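Inositol dehydrogenase (Lactobacillus casei, PDB 4N54) catalyses the NAD-dependent dehydrogenation of scyllo-inositol, as a four-chain member of the GFO/IDH/MocA oxidoreductase family. Local coordinates at residues 168-173 with 249-254; 255-260 with 273-278; 187-192 with 227-232; 136-141 with 298-303. All blocks are in the same frame, centred on the assembly; numbering follows the deposited sequence.

Overall arrangement
Four contacts between segments separated in sequence by 13 to 157 residues surround the pocket of scyllo-inositol and the nicotinamide end of the cofactor. Contacts 1, 2 and 3 all reach the mixed sheet of the C-terminal domain and all touch the inositol. Contact 1 lies in the middle, its centre about 12 Å from that of contact 2 and about 13 Å from that of contact 3, to which it is tied by the salt bridge from Arg-250 to Asp-191. Contact 4 comes in from the cofactor side, where Met-137 meets the carboxamide. It joins contact 2 through Lys-277 and Glu-298 and through Tyr-256 against Phe-300, but lies about 21 Å, centre to centre, from contact 3.

Contact 1. Residues 168-173 with 249-254; sequences DPAAGM and GRNAAH. With 2H3 ((1r,2r,3r,4r,5r,6r)-cyclohexane-1,2,3,4,5,6-hexol), chain F.
Asp-168 and Arg-250 run alongside each other with their ends in the same direction, and Arg-250 NH1 donates to Asp-168 OD2 at 2.9 Å in a salt bridge. The nitrogen arrives on the anti side of the carboxylate, 29° out of its plane. Both carboxylate oxygens also hold scyllo-inositol: ligand O5 donates to Asp-168 OD2 at 2.6 Å, and ligand O4 to OD1 at 2.9 Å. With an alanine in place of Asp-168, NH1 of Arg-250 would probably lose its charged mate, and two inositol hydroxyls these acceptors. Arg-250 NH2 makes a salt bridge to Asp-191 OD2. Asp-168 N bonds Gly-249 O, and Ala-252 N bonds Asp-168 O. Pro-169 pairs with Ala-252 in a parallel bridge at the end of strand 159-169, an interior strand of the mixed sheet between 257-264 and 243-249, after the latter's chain turns a corner at Arg-250. A water donates to both Pro-169 O and Arg-250 O. Ala-170 N closes a nearly straight bond (169°) to Ala-252 O at 2.9 Å, and its CB packs on OD1 of Asn-251, whose ND2 bonds Thr-265 O of the third subunit. Bent at chi2 (71°), Met-173 brings CE within 3.3 Å of Arg-250 O.

Contact 2. Residues 255-260 with 273-278; sequences GYHVET and QVPEKN. With 2H3 ((1r,2r,3r,4r,5r,6r)-cyclohexane-1,2,3,4,5,6-hexol), chain F.
The side chains of His-257 and Pro-275 meet nearly perpendicular to one another, with His-257 ND1 3.9 Å from Pro-275 CD. The proline is the centre of an inverse gamma turn in the loop that follows strand 268-271, and this loop packs along the start of strand 257-264, in the C-terminal domain's mixed sheet. Pro-275 points toward the strand and sets its CB 3.4 Å from Tyr-256 O. The imidazole is held by a His-carboxylate hydrogen bond: His-257 NE2 donates to Glu-259 OE1 at 2.8 Å, almost perfectly straight at 177°. The oxygen lies in the ring plane, whereas NE2 meets the carboxylate from its anti side, 30° out of plane. His-254 bonds the ring's other nitrogen, so that the imidazole is fixed at both ends. Glu-259 stretches out fully, chi1 171° turning CG away from its own N, and brings OE2 to 3.7 Å from Gln-273 CA. Its carboxylate also pairs with Arg-163 and with Arg-270 of the third subunit. Replacing Glu-259 by an alanine would probably leave both arginine charges without this mate and His-257 NE2 without its acceptor. Tyr-256 swings the other way, to the inositol, its OH 3.2 Å from ligand O4, while CG2 of Val-258 lies over one ring face, 3.3 Å above the plane and offset toward the rim.

Contact 3. Residues 187-192 with 227-232; sequences GLFLDM and GELETG. With 2H3 ((1r,2r,3r,4r,5r,6r)-cyclohexane-1,2,3,4,5,6-hexol), chain F.
Leu-188 and Leu-229 cross obliquely, meeting through their CD2 methyls at 3.7 Å. The Leu-229 methyl is shared, for Phe-189 brings CE2 to 4.1 Å from the same Leu-229 CD2. A chi1 of -175° swings Leu-188 CG opposite its own amide nitrogen, and the side chain reaches past Leu-229 to the start of strand 231-238, where its CD2 lies 3.5 Å from Gly-232 N. Polar groups meet through water, which accepts from Leu-188 N and Leu-229 N and donates to Glu-228 OE1. The other oxygen of Glu-228 is bonded to Ser-185, just ahead of the helix, and Phe-342 of helix 325-344 packs on Leu-229. The short helix 188-191 thus sits against the loop leading into the strand, with its C-terminal end, at Asp-191 and Met-192, at the ligand. There the two oxygens of Asp-191 each accept one of two neighbouring hydroxyls: ligand O1 donates to Asp-191 OD1 at 2.7 Å, and ligand O6 to Asp-191 OD2 at 2.7 Å. Lys-108 also pairs with this carboxylate. Met-192 lays SD over one face of the cyclohexane, 3.5 Å from ligand C3, and with Asp-191 forms part of the wall of the inositol pocket.

Contact 4. Residues 136-141 with 298-303; sequences FMRRFD and ERFAQA. With NAI (1,4-dihydronicotinamide adenine dinucleotide), chain E.
Asp-141 OD1 is gripped twice: by Arg-299 NH1 at 2.9 Å and by a water that donates to it at 2.7 Å. Arg-299 comes end-on with two nitrogens, its NH2 reaching Asp-141 OD2 at 3.1 Å, but both bonds arrive from above the carboxylate plane, the two flat groups being turned 58° apart. Asp-141 OD2 additionally caps the helix that follows, through Tyr-144 N. The shared water also accepts from Ala-303 N and donates to Arg-299 O, stitching the acid to the junction of helices 296-299 and 301-317. Nearby, Gln-302 NE2 donates to Phe-140 O at 3.0 Å, nearly straight at 166°, while Gln-302 OE1 takes Asp-142 N. Beneath this polar layer the Phe-300 ring is sandwiched. Arg-299 CG covers the centre of one face, and Met-137 CE lies over the opposite one in a CH-pi contact, 4.0 Å from the ring centroid. The Arg-138 side chain runs obliquely past the ring, its guanidinium plane nearly parallel to it, bonded to Ser-166 and salt-bridged to Asp-196. Met-137 holds its CG in the crowded position between backbone N and carbonyl carbon (chi1 79°), and its sulfur faces the cofactor, accepting a weak bond from the nicotinamide N7N. One methionine thus links the Phe-300 face to the carboxamide, and its sulfur, a poor acceptor, probably adds little beyond packing.

Contact 1. Residues 168-173 with 249-254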
# COMPACT_ATOMS: atom_id res chain seq x y z
N ASP A 168 -3.75 3.16 -21.56
CA ASP A 168 -3.24 4.51 -21.73
C ASP A 168 -4.02 5.50 -20.86
O ASP A 168 -5.15 5.24 -20.51
CB ASP A 168 -3.31 4.94 -23.20
CG ASP A 168 -1.97 4.94 -23.87
OD1 ASP A 168 -0.96 4.99 -23.17
OD2 ASP A 168 -1.93 4.93 -25.10
N PRO A 169 -3.41 6.63 -20.54
CA PRO A 169 -4.05 7.67 -19.76
C PRO A 169 -5.09 8.44 -20.55
O PRO A 169 -4.86 8.77 -21.69
CB PRO A 169 -2.90 8.60 -19.43
CG PRO A 169 -1.99 8.45 -20.53
CD PRO A 169 -2.04 7.03 -20.90
N ALA A 170 -6.20 8.76 -19.91
CA ALA A 170 -7.23 9.58 -20.50
C ALA A 170 -6.68 10.95 -20.88
O ALA A 170 -7.10 11.53 -21.84
CB ALA A 170 -8.37 9.72 -19.58
N ALA A 171 -5.70 11.41 -20.13
CA ALA A 171 -5.04 12.66 -20.41
C ALA A 171 -4.29 12.64 -21.74
O ALA A 171 -4.08 13.68 -22.34
CB ALA A 171 -4.10 13.04 -19.29
N GLY A 172 -3.89 11.47 -22.20
CA GLY A 172 -3.22 11.37 -23.48
C GLY A 172 -4.13 11.16 -24.67
O GLY A 172 -3.67 10.91 -25.76
N MET A 173 -5.44 11.29 -24.45
CA MET A 173 -6.42 10.99 -25.48
C MET A 173 -6.31 11.83 -26.74
O MET A 173 -6.47 11.32 -27.82
CB MET A 173 -7.83 11.07 -24.92
CG MET A 173 -8.89 10.68 -25.90
SD MET A 173 -8.94 8.94 -26.28
CE MET A 173 -9.48 8.34 -24.72
N GLY A 249 -6.58 -0.59 -23.35
CA GLY A 249 -7.48 0.53 -23.37
C GLY A 249 -6.84 1.88 -23.56
O GLY A 249 -5.63 1.99 -23.55
N ARG A 250 -7.66 2.89 -23.76
CA ARG A 250 -7.16 4.23 -23.99
C ARG A 250 -7.73 5.21 -22.97
O ARG A 250 -7.46 6.39 -23.05
CB ARG A 250 -7.48 4.69 -25.40
CG ARG A 250 -6.96 3.80 -26.51
CD ARG A 250 -5.46 3.80 -26.62
NE ARG A 250 -4.99 3.02 -27.74
CZ ARG A 250 -3.72 2.88 -28.09
NH1 ARG A 250 -2.77 3.47 -27.40
NH2 ARG A 250 -3.39 2.16 -29.14
N ASN A 251 -8.50 4.72 -22.02
CA ASN A 251 -9.14 5.57 -21.03
C ASN A 251 -8.89 5.19 -19.58
O ASN A 251 -9.79 4.77 -18.88
CB ASN A 251 -10.64 5.64 -21.28
CG ASN A 251 -11.33 6.64 -20.40
OD1 ASN A 251 -10.78 7.66 -20.06
ND2 ASN A 251 -12.53 6.33 -20.01
N ALA A 252 -7.66 5.36 -19.13
CA ALA A 252 -7.37 5.19 -17.72
C ALA A 252 -7.41 6.57 -17.06
O ALA A 252 -6.66 7.45 -17.42
CB ALA A 252 -6.06 4.52 -17.51
N ALA A 253 -8.32 6.73 -16.11
CA ALA A 253 -8.53 8.02 -15.46
C ALA A 253 -7.44 8.41 -14.49
O ALA A 253 -7.27 9.57 -14.19
CB ALA A 253 -9.86 8.04 -14.77
N HIS A 254 -6.70 7.43 -14.01
CA HIS A 254 -5.75 7.66 -12.94
C HIS A 254 -4.33 7.86 -13.39
O HIS A 254 -3.50 8.33 -12.64
CB HIS A 254 -5.84 6.57 -11.88
CG HIS A 254 -5.46 5.21 -12.37
ND1 HIS A 254 -6.34 4.39 -13.04
CD2 HIS A 254 -4.32 4.52 -12.25
CE1 HIS A 254 -5.73 3.26 -13.33
NE2 HIS A 254 -4.51 3.31 -12.86
O3 2H3 F . 3.42 1.84 -25.02
C3 2H3 F . 2.37 2.17 -25.85
C4 2H3 F . 1.89 3.57 -25.58
O4 2H3 F . 1.32 3.63 -24.34
C5 2H3 F . 0.79 3.95 -26.54
O5 2H3 F . 0.35 5.21 -26.29
C6 2H3 F . 1.27 3.84 -27.95
O6 2H3 F . 0.28 4.19 -28.81
C1 2H3 F . 1.69 2.45 -28.28
O1 2H3 F . 2.28 2.49 -29.52
C2 2H3 F . 2.84 1.93 -27.25
O2 2H3 F . 3.10 0.60 -27.42
O HOH W 1 -5.46 8.00 -24.35
O HOH W 2 -5.17 10.35 -17.34

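Contact 2. Residues 255-260 with 273-278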
# COMPACT_ATOMS: atom_id res chain seq x y z
N GLY A 255 -4.06 7.52 -14.64
CA GLY A 255 -2.72 7.58 -15.18
C GLY A 255 -2.47 6.52 -16.22
O GLY A 255 -3.36 6.14 -16.96
N TYR A 256 -1.23 6.06 -16.29
CA TYR A 256 -0.81 5.06 -17.25
C TYR A 256 -0.83 3.72 -16.56
O TYR A 256 0.03 3.43 -15.76
CB TYR A 256 0.59 5.39 -17.74
CG TYR A 256 1.17 4.54 -18.85
CD1 TYR A 256 0.40 4.12 -19.91
CD2 TYR A 256 2.50 4.20 -18.85
CE1 TYR A 256 0.95 3.38 -20.91
CE2 TYR A 256 3.04 3.46 -19.84
CZ TYR A 256 2.27 3.05 -20.87
OH TYR A 256 2.82 2.31 -21.86
N HIS A 257 -1.84 2.92 -16.85
CA HIS A 257 -1.94 1.65 -16.18
C HIS A 257 -1.33 0.49 -16.95
O HIS A 257 -1.98 -0.16 -17.75
CB HIS A 257 -3.36 1.33 -15.77
CG HIS A 257 -3.46 0.31 -14.69
ND1 HIS A 257 -3.68 0.63 -13.38
CD2 HIS A 257 -3.33 -1.04 -14.73
CE1 HIS A 257 -3.71 -0.47 -12.65
NE2 HIS A 257 -3.49 -1.49 -13.45
N VAL A 258 -0.06 0.25 -16.70
CA VAL A 258 0.60 -0.92 -17.22
C VAL A 258 0.91 -1.83 -16.06
O VAL A 258 1.78 -1.56 -15.27
CB VAL A 258 1.85 -0.58 -18.01
CG1 VAL A 258 2.49 -1.83 -18.55
CG2 VAL A 258 1.50 0.33 -19.13
N GLU A 259 0.15 -2.91 -15.95
CA GLU A 259 0.26 -3.85 -14.86
C GLU A 259 0.38 -5.27 -15.40
O GLU A 259 -0.28 -5.62 -16.36
CB GLU A 259 -0.95 -3.73 -13.94
CG GLU A 259 -1.04 -4.79 -12.88
CD GLU A 259 -2.38 -4.85 -12.22
OE1 GLU A 259 -3.29 -4.14 -12.66
OE2 GLU A 259 -2.54 -5.62 -11.27
N THR A 260 1.21 -6.08 -14.78
CA THR A 260 1.36 -7.46 -15.17
C THR A 260 1.43 -8.37 -13.95
O THR A 260 2.30 -8.22 -13.10
CB THR A 260 2.61 -7.67 -16.06
OG1 THR A 260 2.47 -6.95 -17.27
CG2 THR A 260 2.78 -9.12 -16.37
N GLN A 273 1.01 -3.22 -9.66
CA GLN A 273 -0.34 -3.43 -9.18
C GLN A 273 -1.10 -2.11 -9.28
O GLN A 273 -2.23 -2.08 -9.71
CB GLN A 273 -0.29 -3.93 -7.74
CG GLN A 273 -1.60 -4.20 -7.09
CD GLN A 273 -1.44 -4.82 -5.71
OE1 GLN A 273 -1.48 -6.03 -5.56
NE2 GLN A 273 -1.27 -3.99 -4.72
N VAL A 274 -0.43 -1.05 -8.86
CA VAL A 274 -0.78 0.31 -9.22
C VAL A 274 0.47 1.05 -9.66
O VAL A 274 1.55 0.76 -9.20
CB VAL A 274 -1.50 1.08 -8.08
CG1 VAL A 274 -2.94 0.62 -7.98
CG2 VAL A 274 -0.77 0.93 -6.77
N PRO A 275 0.32 2.00 -10.58
CA PRO A 275 1.48 2.64 -11.16
C PRO A 275 2.04 3.77 -10.31
O PRO A 275 1.97 4.91 -10.71
CB PRO A 275 0.93 3.18 -12.48
CG PRO A 275 -0.47 3.41 -12.24
CD PRO A 275 -0.92 2.40 -11.26
N GLU A 276 2.62 3.42 -9.17
CA GLU A 276 3.17 4.40 -8.25
C GLU A 276 4.21 5.30 -8.90
O GLU A 276 5.15 4.84 -9.52
CB GLU A 276 3.77 3.70 -7.03
CG GLU A 276 2.76 3.07 -6.11
CD GLU A 276 3.32 1.89 -5.32
OE1 GLU A 276 4.50 1.57 -5.47
OE2 GLU A 276 2.57 1.28 -4.56
N LYS A 277 4.02 6.60 -8.74
CA LYS A 277 4.87 7.58 -9.37
C LYS A 277 6.25 7.64 -8.75
O LYS A 277 7.25 7.73 -9.43
CB LYS A 277 4.23 8.96 -9.26
CG LYS A 277 4.95 10.05 -10.00
CD LYS A 277 4.23 11.36 -9.82
CE LYS A 277 4.69 12.42 -10.80
NZ LYS A 277 4.16 12.22 -12.14
N ASN A 278 6.26 7.59 -7.43
CA ASN A 278 7.45 7.80 -6.66
C ASN A 278 7.26 7.33 -5.23
O ASN A 278 6.36 6.59 -4.95
CB ASN A 278 7.87 9.27 -6.70
CG ASN A 278 6.75 10.22 -6.30
OD1 ASN A 278 5.91 9.90 -5.49
ND2 ASN A 278 6.75 11.39 -6.88
O3 2H3 F . 3.42 1.84 -25.02
C3 2H3 F . 2.37 2.17 -25.85
C4 2H3 F . 1.89 3.57 -25.58
O4 2H3 F . 1.32 3.63 -24.34
C5 2H3 F . 0.79 3.95 -26.54
O5 2H3 F . 0.35 5.21 -26.29
C6 2H3 F . 1.27 3.84 -27.95
O6 2H3 F . 0.28 4.19 -28.81
C1 2H3 F . 1.69 2.45 -28.28
O1 2H3 F . 2.28 2.49 -29.52
C2 2H3 F . 2.84 1.93 -27.25
O2 2H3 F . 3.10 0.60 -27.42

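Contact 3. Residues 187-192 with 227-232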
# COMPACT_ATOMS: atom_id res chain seq x y z
N GLY A 187 -4.61 -0.84 -34.66
CA GLY A 187 -5.64 -1.10 -33.68
C GLY A 187 -5.07 -1.39 -32.31
O GLY A 187 -3.88 -1.59 -32.18
N LEU A 188 -5.94 -1.44 -31.32
CA LEU A 188 -5.56 -1.60 -29.92
C LEU A 188 -4.66 -2.79 -29.66
O LEU A 188 -3.71 -2.71 -28.88
CB LEU A 188 -6.81 -1.72 -29.06
CG LEU A 188 -6.71 -1.77 -27.54
CD1 LEU A 188 -6.07 -0.53 -27.01
CD2 LEU A 188 -8.05 -1.96 -26.95
N PHE A 189 -4.95 -3.89 -30.33
CA PHE A 189 -4.28 -5.14 -30.08
C PHE A 189 -2.87 -5.19 -30.64
O PHE A 189 -1.97 -5.69 -29.99
CB PHE A 189 -5.14 -6.28 -30.58
CG PHE A 189 -6.44 -6.37 -29.89
CD1 PHE A 189 -6.50 -6.66 -28.56
CD2 PHE A 189 -7.61 -6.15 -30.54
CE1 PHE A 189 -7.69 -6.74 -27.93
CE2 PHE A 189 -8.80 -6.23 -29.90
CZ PHE A 189 -8.83 -6.53 -28.60
N LEU A 190 -2.68 -4.63 -31.82
CA LEU A 190 -1.38 -4.56 -32.45
C LEU A 190 -0.52 -3.45 -31.87
O LEU A 190 0.69 -3.51 -31.93
CB LEU A 190 -1.52 -4.31 -33.94
CG LEU A 190 -1.68 -5.46 -34.93
CD1 LEU A 190 -0.45 -6.30 -34.94
CD2 LEU A 190 -2.89 -6.27 -34.61
N ASP A 191 -1.16 -2.42 -31.34
CA ASP A 191 -0.44 -1.26 -30.85
C ASP A 191 -0.09 -1.38 -29.37
O ASP A 191 0.98 -0.99 -28.97
CB ASP A 191 -1.25 0.02 -31.08
CG ASP A 191 -0.45 1.26 -30.83
OD1 ASP A 191 0.69 1.34 -31.31
OD2 ASP A 191 -0.95 2.16 -30.13
N MET A 192 -1.01 -1.91 -28.58
CA MET A 192 -0.85 -2.01 -27.15
C MET A 192 -0.62 -3.43 -26.67
O MET A 192 0.39 -3.72 -26.05
CB MET A 192 -2.08 -1.46 -26.43
CG MET A 192 -2.26 0.01 -26.58
SD MET A 192 -0.94 0.95 -25.86
CE MET A 192 -1.35 0.78 -24.15
N GLY A 227 -12.25 4.91 -35.79
CA GLY A 227 -12.13 3.48 -35.92
C GLY A 227 -11.15 2.86 -34.94
O GLY A 227 -10.33 2.04 -35.32
N GLU A 228 -11.25 3.26 -33.68
CA GLU A 228 -10.38 2.70 -32.66
C GLU A 228 -11.17 2.17 -31.50
O GLU A 228 -12.21 2.69 -31.17
CB GLU A 228 -9.38 3.74 -32.17
CG GLU A 228 -8.32 4.09 -33.17
CD GLU A 228 -7.12 3.17 -33.10
OE1 GLU A 228 -7.11 2.26 -32.27
OE2 GLU A 228 -6.18 3.37 -33.88
N LEU A 229 -10.67 1.12 -30.88
CA LEU A 229 -11.29 0.56 -29.71
C LEU A 229 -10.83 1.26 -28.44
O LEU A 229 -9.66 1.54 -28.26
CB LEU A 229 -10.99 -0.93 -29.62
CG LEU A 229 -11.71 -1.76 -28.57
CD1 LEU A 229 -13.20 -1.76 -28.78
CD2 LEU A 229 -11.19 -3.17 -28.59
N GLU A 230 -11.78 1.54 -27.57
CA GLU A 230 -11.53 2.27 -26.35
C GLU A 230 -11.02 1.37 -25.25
O GLU A 230 -10.09 1.72 -24.57
CB GLU A 230 -12.81 2.97 -25.91
CG GLU A 230 -12.76 3.68 -24.60
CD GLU A 230 -14.07 4.35 -24.31
OE1 GLU A 230 -14.26 5.46 -24.81
OE2 GLU A 230 -14.91 3.77 -23.61
N THR A 231 -11.67 0.22 -25.07
CA THR A 231 -11.25 -0.78 -24.11
C THR A 231 -11.52 -2.20 -24.61
O THR A 231 -12.63 -2.54 -24.97
CB THR A 231 -11.93 -0.61 -22.73
OG1 THR A 231 -11.93 0.77 -22.34
CG2 THR A 231 -11.21 -1.43 -21.67
N GLY A 232 -10.48 -3.03 -24.60
CA GLY A 232 -10.59 -4.42 -24.94
C GLY A 232 -10.18 -5.39 -23.85
O GLY A 232 -9.33 -5.10 -23.02
O3 2H3 F . 3.42 1.84 -25.02
C3 2H3 F . 2.37 2.17 -25.85
C4 2H3 F . 1.89 3.57 -25.58
O4 2H3 F . 1.32 3.63 -24.34
C5 2H3 F . 0.79 3.95 -26.54
O5 2H3 F . 0.35 5.21 -26.29
C6 2H3 F . 1.27 3.84 -27.95
O6 2H3 F . 0.28 4.19 -28.81
C1 2H3 F . 1.69 2.45 -28.28
O1 2H3 F . 2.28 2.49 -29.52
C2 2H3 F . 2.84 1.93 -27.25
O2 2H3 F . 3.10 0.60 -27.42
O HOH W 3 -8.60 -0.62 -32.51

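Contact 4. Residues 136-141 with 298-303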
# COMPACT_ATOMS: atom_id res chain seq x y z
N PHE A 136 10.79 -4.02 -27.95
CA PHE A 136 10.03 -4.43 -26.80
C PHE A 136 10.74 -4.01 -25.51
O PHE A 136 11.38 -4.80 -24.85
CB PHE A 136 9.80 -5.93 -26.83
CG PHE A 136 8.80 -6.38 -27.84
CD1 PHE A 136 7.51 -5.92 -27.80
CD2 PHE A 136 9.14 -7.28 -28.81
CE1 PHE A 136 6.60 -6.34 -28.71
CE2 PHE A 136 8.22 -7.70 -29.72
CZ PHE A 136 6.95 -7.23 -29.67
N MET A 137 10.62 -2.73 -25.17
CA MET A 137 11.38 -2.13 -24.10
C MET A 137 11.10 -2.68 -22.70
O MET A 137 11.94 -2.56 -21.83
CB MET A 137 11.21 -0.61 -24.10
CG MET A 137 9.92 -0.12 -23.50
SD MET A 137 8.48 -0.66 -24.38
CE MET A 137 7.22 0.11 -23.42
N ARG A 138 9.94 -3.27 -22.49
CA ARG A 138 9.63 -3.85 -21.20
C ARG A 138 10.65 -4.89 -20.76
O ARG A 138 10.88 -5.07 -19.58
CB ARG A 138 8.24 -4.46 -21.20
CG ARG A 138 7.14 -3.45 -21.16
CD ARG A 138 5.79 -4.07 -21.02
NE ARG A 138 4.75 -3.18 -21.50
CZ ARG A 138 3.46 -3.40 -21.36
NH1 ARG A 138 3.03 -4.46 -20.73
NH2 ARG A 138 2.60 -2.54 -21.84
N ARG A 139 11.26 -5.58 -21.72
CA ARG A 139 12.30 -6.56 -21.44
C ARG A 139 13.49 -5.92 -20.77
O ARG A 139 14.28 -6.60 -20.14
CB ARG A 139 12.76 -7.24 -22.72
CG ARG A 139 11.69 -8.03 -23.41
CD ARG A 139 12.30 -9.13 -24.21
NE ARG A 139 11.30 -9.91 -24.91
CZ ARG A 139 11.56 -11.09 -25.45
NH1 ARG A 139 12.76 -11.61 -25.36
NH2 ARG A 139 10.61 -11.74 -26.08
N PHE A 140 13.61 -4.61 -20.91
CA PHE A 140 14.69 -3.87 -20.30
C PHE A 140 14.29 -3.16 -19.01
O PHE A 140 15.13 -2.60 -18.33
CB PHE A 140 15.27 -2.87 -21.28
CG PHE A 140 16.11 -3.49 -22.34
CD1 PHE A 140 15.56 -3.89 -23.53
CD2 PHE A 140 17.46 -3.63 -22.17
CE1 PHE A 140 16.33 -4.44 -24.50
CE2 PHE A 140 18.23 -4.18 -23.14
CZ PHE A 140 17.66 -4.58 -24.30
N ASP A 141 13.00 -3.18 -18.69
CA ASP A 141 12.51 -2.52 -17.50
C ASP A 141 12.94 -3.20 -16.19
O ASP A 141 12.79 -4.40 -16.02
CB ASP A 141 10.99 -2.35 -17.55
CG ASP A 141 10.44 -1.65 -16.32
OD1 ASP A 141 10.59 -0.43 -16.23
OD2 ASP A 141 9.88 -2.32 -15.45
N GLU A 298 7.19 8.69 -19.02
CA GLU A 298 7.50 8.67 -17.60
C GLU A 298 7.80 7.26 -17.10
O GLU A 298 8.88 6.98 -16.65
CB GLU A 298 6.36 9.29 -16.80
CG GLU A 298 6.73 9.58 -15.38
CD GLU A 298 5.58 10.05 -14.55
OE1 GLU A 298 5.73 10.11 -13.33
OE2 GLU A 298 4.52 10.35 -15.10
N ARG A 299 6.81 6.38 -17.20
CA ARG A 299 6.91 5.03 -16.70
C ARG A 299 8.10 4.23 -17.24
O ARG A 299 8.77 3.57 -16.48
CB ARG A 299 5.59 4.29 -16.92
CG ARG A 299 5.64 2.79 -16.77
CD ARG A 299 5.74 2.33 -15.32
NE ARG A 299 5.85 0.88 -15.20
CZ ARG A 299 7.00 0.22 -15.26
NH1 ARG A 299 8.14 0.88 -15.41
NH2 ARG A 299 7.02 -1.09 -15.14
N PHE A 300 8.38 4.34 -18.53
CA PHE A 300 9.40 3.52 -19.18
C PHE A 300 10.64 4.25 -19.63
O PHE A 300 11.37 3.77 -20.49
CB PHE A 300 8.81 2.71 -20.34
CG PHE A 300 7.78 1.71 -19.92
CD1 PHE A 300 8.12 0.65 -19.11
CD2 PHE A 300 6.48 1.81 -20.34
CE1 PHE A 300 7.19 -0.25 -18.73
CE2 PHE A 300 5.56 0.91 -19.95
CZ PHE A 300 5.92 -0.13 -19.15
N ALA A 301 10.89 5.41 -19.04
CA ALA A 301 12.07 6.21 -19.34
C ALA A 301 13.36 5.40 -19.24
O ALA A 301 14.19 5.46 -20.12
CB ALA A 301 12.13 7.37 -18.42
N GLN A 302 13.50 4.65 -18.16
CA GLN A 302 14.68 3.84 -17.92
C GLN A 302 14.83 2.75 -18.94
O GLN A 302 15.90 2.54 -19.47
CB GLN A 302 14.64 3.26 -16.51
CG GLN A 302 15.71 2.26 -16.23
CD GLN A 302 15.24 0.84 -16.41
OE1 GLN A 302 14.34 0.38 -15.72
NE2 GLN A 302 15.84 0.14 -17.35
N ALA A 303 13.73 2.06 -19.22
CA ALA A 303 13.67 1.02 -20.22
C ALA A 303 14.14 1.51 -21.58
O ALA A 303 14.93 0.86 -22.23
CB ALA A 303 12.27 0.50 -20.32
PA NAI E . 3.75 9.76 -34.10
O1A NAI E . 2.65 9.75 -35.02
O2A NAI E . 3.75 10.51 -32.85
O5B NAI E . 5.06 10.12 -34.82
C5B NAI E . 5.26 9.77 -36.16
C4B NAI E . 6.54 10.34 -36.70
O4B NAI E . 6.86 9.60 -37.86
C3B NAI E . 6.42 11.78 -37.16
O3B NAI E . 7.67 12.38 -37.01
C2B NAI E . 6.19 11.69 -38.64
O2B NAI E . 6.73 12.83 -39.26
C1B NAI E . 7.00 10.47 -38.97
N9A NAI E . 6.54 9.81 -40.19
C8A NAI E . 5.31 9.44 -40.45
N7A NAI E . 5.21 8.86 -41.66
C5A NAI E . 6.43 8.84 -42.17
C6A NAI E . 7.04 8.37 -43.41
N6A NAI E . 6.29 7.79 -44.33
N1A NAI E . 8.35 8.52 -43.59
C2A NAI E . 9.08 9.10 -42.65
N3A NAI E . 8.60 9.55 -41.49
C4A NAI E . 7.30 9.46 -41.20
O3 NAI E . 3.99 8.23 -33.77
PN NAI E . 4.61 7.67 -32.46
O1N NAI E . 3.62 7.69 -31.43
O2N NAI E . 5.90 8.27 -32.24
O5D NAI E . 4.86 6.17 -32.87
C5D NAI E . 6.03 5.74 -33.54
C4D NAI E . 6.26 4.24 -33.48
O4D NAI E . 6.71 3.89 -32.20
C3D NAI E . 5.02 3.43 -33.75
O3D NAI E . 5.37 2.31 -34.53
C2D NAI E . 4.59 3.01 -32.38
O2D NAI E . 3.91 1.77 -32.39
C1D NAI E . 5.88 2.96 -31.60
N1N NAI E . 5.74 3.38 -30.24
C2N NAI E . 6.23 2.59 -29.32
C3N NAI E . 6.17 2.88 -27.99
C7N NAI E . 6.74 1.91 -27.01
O7N NAI E . 6.32 1.90 -25.92
N7N NAI E . 7.68 1.07 -27.33
C4N NAI E . 5.52 4.15 -27.52
C5N NAI E . 5.03 4.93 -28.63
C6N NAI E . 5.17 4.52 -29.93
O HOH W 4 11.51 1.94 -17.21